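Local coordinates for protein glycosyltransferase Gtf1 (Streptococcus pneumoniae, PDB 4PQG) that belongs to the GT-B clan of glycosyltransferases and carries an extended antiparallel beta-sheet domain beside its two parallel-sheet halves, at residues L169-F174 against V182-M187. Numbering follows the deposited sequence.
Sequences LYQRTF and VYDILM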
ATOM      1  N   LEU A 169     -19.588  20.158   1.542  1.00 21.38           N
ATOM      2  CA  LEU A 169     -18.857  20.193   0.265  1.00 21.66           C
ATOM      3  C   LEU A 169     -19.813  20.054  -0.909  1.00 21.48           C
ATOM      4  O   LEU A 169     -20.491  19.051  -1.011  1.00 23.58           O
ATOM      5  CB  LEU A 169     -17.816  19.079   0.207  1.00 20.34           C
ATOM      6  CG  LEU A 169     -17.062  18.944  -1.123  1.00 20.94           C
ATOM      7  CD1 LEU A 169     -16.255  20.198  -1.417  1.00 19.83           C
ATOM      8  CD2 LEU A 169     -16.175  17.694  -1.130  1.00 19.98           C
ATOM      9  N   TYR A 170     -19.865  21.037  -1.801  1.00 21.66           N
ATOM     10  CA  TYR A 170     -20.717  20.884  -2.995  1.00 21.04           C
ATOM     11  C   TYR A 170     -20.003  20.809  -4.352  1.00 20.63           C
ATOM     12  O   TYR A 170     -20.572  20.297  -5.326  1.00 19.88           O
ATOM     13  CB  TYR A 170     -21.847  21.921  -3.029  1.00 23.13           C
ATOM     14  CG  TYR A 170     -21.395  23.353  -3.060  1.00 24.77           C
ATOM     15  CD1 TYR A 170     -21.187  24.015  -4.274  1.00 24.93           C
ATOM     16  CD2 TYR A 170     -21.191  24.067  -1.872  1.00 25.21           C
ATOM     17  CE1 TYR A 170     -20.779  25.344  -4.314  1.00 25.25           C
ATOM     18  CE2 TYR A 170     -20.781  25.400  -1.904  1.00 26.94           C
ATOM     19  CZ  TYR A 170     -20.578  26.034  -3.127  1.00 26.27           C
ATOM     20  OH  TYR A 170     -20.174  27.355  -3.159  1.00 27.76           O
ATOM     21  N   GLN A 171     -18.781  21.321  -4.429  1.00 18.59           N
ATOM     22  CA  GLN A 171     -18.075  21.376  -5.719  1.00 18.21           C
ATOM     23  C   GLN A 171     -16.578  21.244  -5.517  1.00 17.97           C
ATOM     24  O   GLN A 171     -16.018  21.803  -4.560  1.00 17.57           O
ATOM     25  CB  GLN A 171     -18.378  22.694  -6.450  1.00 17.13           C
ATOM     26  CG  GLN A 171     -17.744  22.869  -7.832  1.00 16.84           C
ATOM     27  CD  GLN A 171     -18.256  24.115  -8.539  1.00 17.31           C
ATOM     28  OE1 GLN A 171     -19.425  24.462  -8.403  1.00 16.84           O
ATOM     29  NE2 GLN A 171     -17.377  24.806  -9.287  1.00 16.80           N
ATOM     30  N   ARG A 172     -15.950  20.498  -6.424  1.00 17.35           N
ATOM     31  CA  ARG A 172     -14.495  20.438  -6.536  1.00 18.81           C
ATOM     32  C   ARG A 172     -14.118  20.840  -7.943  1.00 18.04           C
ATOM     33  O   ARG A 172     -14.699  20.331  -8.896  1.00 18.46           O
ATOM     34  CB  ARG A 172     -14.001  19.013  -6.335  1.00 19.19           C
ATOM     35  CG  ARG A 172     -14.075  18.518  -4.932  1.00 20.62           C
ATOM     36  CD  ARG A 172     -12.971  17.498  -4.727  1.00 20.94           C
ATOM     37  NE  ARG A 172     -13.065  16.941  -3.388  1.00 20.41           N
ATOM     38  CZ  ARG A 172     -13.673  15.801  -3.072  1.00 21.68           C
ATOM     39  NH1 ARG A 172     -14.267  15.056  -3.995  1.00 21.33           N
ATOM     40  NH2 ARG A 172     -13.679  15.401  -1.805  1.00 22.85           N
ATOM     41  N   THR A 173     -13.135  21.718  -8.087  1.00 17.23           N
ATOM     42  CA  THR A 173     -12.700  22.148  -9.419  1.00 16.54           C
ATOM     43  C   THR A 173     -11.209  21.850  -9.551  1.00 16.30           C
ATOM     44  O   THR A 173     -10.456  22.075  -8.609  1.00 15.85           O
ATOM     45  CB  THR A 173     -12.977  23.658  -9.652  1.00 16.70           C
ATOM     46  OG1 THR A 173     -14.386  23.892  -9.693  1.00 17.52           O
ATOM     47  CG2 THR A 173     -12.358  24.157 -10.975  1.00 16.63           C
ATOM     48  N   PHE A 174     -10.809  21.334 -10.709  1.00 15.98           N
ATOM     49  CA  PHE A 174      -9.397  21.080 -11.019  1.00 16.21           C
ATOM     50  C   PHE A 174      -8.906  22.056 -12.083  1.00 16.01           C
ATOM     51  O   PHE A 174      -9.637  22.360 -13.041  1.00 16.52           O
ATOM     52  CB  PHE A 174      -9.165  19.610 -11.415  1.00 15.47           C
ATOM     53  CG  PHE A 174      -9.226  18.666 -10.238  1.00 16.46           C
ATOM     54  CD1 PHE A 174      -8.060  18.261  -9.593  1.00 16.87           C
ATOM     55  CD2 PHE A 174     -10.451  18.230  -9.732  1.00 17.02           C
ATOM     56  CE1 PHE A 174      -8.111  17.433  -8.480  1.00 17.32           C
ATOM     57  CE2 PHE A 174     -10.510  17.392  -8.627  1.00 17.35           C
ATOM     58  CZ  PHE A 174      -9.333  16.994  -7.995  1.00 17.22           C
ATOM     59  N   VAL A 182     -10.350  23.214 -15.560  1.00 17.51           N
ATOM     60  CA  VAL A 182     -10.534  22.200 -16.579  1.00 17.02           C
ATOM     61  C   VAL A 182     -11.900  21.548 -16.409  1.00 17.14           C
ATOM     62  O   VAL A 182     -12.636  21.372 -17.384  1.00 17.28           O
ATOM     63  CB  VAL A 182      -9.461  21.101 -16.522  1.00 17.00           C
ATOM     64  CG1 VAL A 182      -9.747  20.009 -17.553  1.00 17.38           C
ATOM     65  CG2 VAL A 182      -8.087  21.708 -16.751  1.00 17.44           C
ATOM     66  N   TYR A 183     -12.239  21.169 -15.179  1.00 15.94           N
ATOM     67  CA  TYR A 183     -13.522  20.514 -14.953  1.00 15.04           C
ATOM     68  C   TYR A 183     -13.979  20.703 -13.514  1.00 14.48           C
ATOM     69  O   TYR A 183     -13.154  20.979 -12.639  1.00 14.47           O
ATOM     70  CB  TYR A 183     -13.449  19.028 -15.327  1.00 14.68           C
ATOM     71  CG  TYR A 183     -12.607  18.140 -14.417  1.00 14.87           C
ATOM     72  CD1 TYR A 183     -13.199  17.389 -13.390  1.00 15.06           C
ATOM     73  CD2 TYR A 183     -11.228  18.044 -14.588  1.00 15.35           C
ATOM     74  CE1 TYR A 183     -12.429  16.543 -12.576  1.00 15.48           C
ATOM     75  CE2 TYR A 183     -10.442  17.224 -13.773  1.00 15.64           C
ATOM     76  CZ  TYR A 183     -11.050  16.471 -12.776  1.00 15.92           C
ATOM     77  OH  TYR A 183     -10.278  15.649 -11.978  1.00 16.31           O
ATOM     78  N   ASP A 184     -15.284  20.568 -13.288  1.00 14.19           N
ATOM     79  CA  ASP A 184     -15.881  20.680 -11.949  1.00 14.88           C
ATOM     80  C   ASP A 184     -16.504  19.342 -11.593  1.00 15.39           C
ATOM     81  O   ASP A 184     -17.043  18.662 -12.459  1.00 15.24           O
ATOM     82  CB  ASP A 184     -16.974  21.767 -11.895  1.00 15.29           C
ATOM     83  CG  ASP A 184     -16.531  23.083 -12.521  1.00 15.88           C
ATOM     84  OD1 ASP A 184     -15.446  23.592 -12.121  1.00 16.20           O
ATOM     85  OD2 ASP A 184     -17.269  23.614 -13.406  1.00 15.29           O
ATOM     86  N   ILE A 185     -16.446  18.964 -10.322  1.00 15.03           N
ATOM     87  CA  ILE A 185     -17.172  17.784  -9.896  1.00 15.77           C
ATOM     88  C   ILE A 185     -18.249  18.291  -8.972  1.00 15.82           C
ATOM     89  O   ILE A 185     -17.945  18.961  -7.988  1.00 16.78           O
ATOM     90  CB  ILE A 185     -16.291  16.750  -9.155  1.00 15.71           C
ATOM     91  CG1 ILE A 185     -14.995  16.465  -9.942  1.00 15.36           C
ATOM     92  CG2 ILE A 185     -17.110  15.481  -8.872  1.00 15.81           C
ATOM     93  CD1 ILE A 185     -13.945  15.674  -9.150  1.00 16.69           C
ATOM     94  N   LEU A 186     -19.498  18.005  -9.309  1.00 16.01           N
ATOM     95  CA  LEU A 186     -20.604  18.379  -8.441  1.00 17.18           C
ATOM     96  C   LEU A 186     -20.786  17.243  -7.448  1.00 18.54           C
ATOM     97  O   LEU A 186     -20.950  16.093  -7.847  1.00 17.82           O
ATOM     98  CB  LEU A 186     -21.868  18.669  -9.254  1.00 17.61           C
ATOM     99  CG  LEU A 186     -21.701  19.787 -10.296  1.00 18.86           C
ATOM    100  CD1 LEU A 186     -23.057  20.083 -10.943  1.00 19.38           C
ATOM    101  CD2 LEU A 186     -21.102  21.056  -9.687  1.00 18.36           C
ATOM    102  N   MET A 187     -20.724  17.586  -6.157  1.00 19.78           N
ATOM    103  CA  MET A 187     -20.733  16.618  -5.073  1.00 21.55           C
ATOM    104  C   MET A 187     -22.104  16.510  -4.430  1.00 24.29           C
ATOM    105  O   MET A 187     -22.845  17.489  -4.343  1.00 24.84           O
ATOM    106  CB  MET A 187     -19.710  17.021  -3.998  1.00 20.64           C
ATOM    107  CG  MET A 187     -18.296  17.214  -4.518  1.00 21.63           C
ATOM    108  SD  MET A 187     -17.551  15.693  -5.148  1.00 22.35           S
ATOM    109  CE  MET A 187     -17.715  14.633  -3.705  1.00 21.94           C
TER
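Strands 166-175 and 181-188 form an antiparallel beta hairpin within the extended sheet of the GtfA family domain, and Arg172 and Ile185 are a hydrogen-bonded pair at its middle. Arg172 N reaches Ile185 O at 3.0 Å, and Ile185 N returns to Arg172 O. Toward the turn, Phe174 N bonds to Tyr183 O while Val182 N reaches Phe174 O at 2.8 Å; Val182 and Tyr183 both lie opposite Phe174, a classic beta bulge. Farther from the turn, Met187 N bonds to Tyr170 O.

On the face bearing Thr173 and Asp184, the polar side chains are joined by a short chain of hydrogen bonds. Thr173 OG1 donates to Asp184 OD1 at 2.7 Å, on the anti side of the carboxylate and tilted from its plane. Gln171 NE2 donates to Thr173 OG1 at 3.2 Å, nearly straight and in the plane of its amide, so this hydroxyl is held by one partner from each strand. The other carboxylate oxygen of Asp184 is salt-bridged to Lys198.

The face bearing Arg172, Phe174, Tyr183 and Ile185 is mixed, aromatic toward the turn, with Arg172 farther along. With CG lying between the backbone N and the carbonyl carbon (chi1 70°), Tyr183 lays its ring alongside that of Phe174; the planes are nearly parallel (11°) but displaced, with little overlap, and Tyr183 OH sits over the rim of one Phe174 face, 3.4 Å from Phe174 CD2. Tyr74 O hydrogen-bonds this hydroxyl. Ile185 CD1 touches Phe174 CE2 obliquely. The folded Met187 chain brings SD and CE to Arg172 NH1, both at 3.5 Å, and its CG packs against Leu169. Glu158, on the preceding strand, is the salt-bridge partner of Arg172 NE. The antiparallel strand pairing, with a classic bulge near the turn, is typical of a hairpin in a meandering antiparallel sheet.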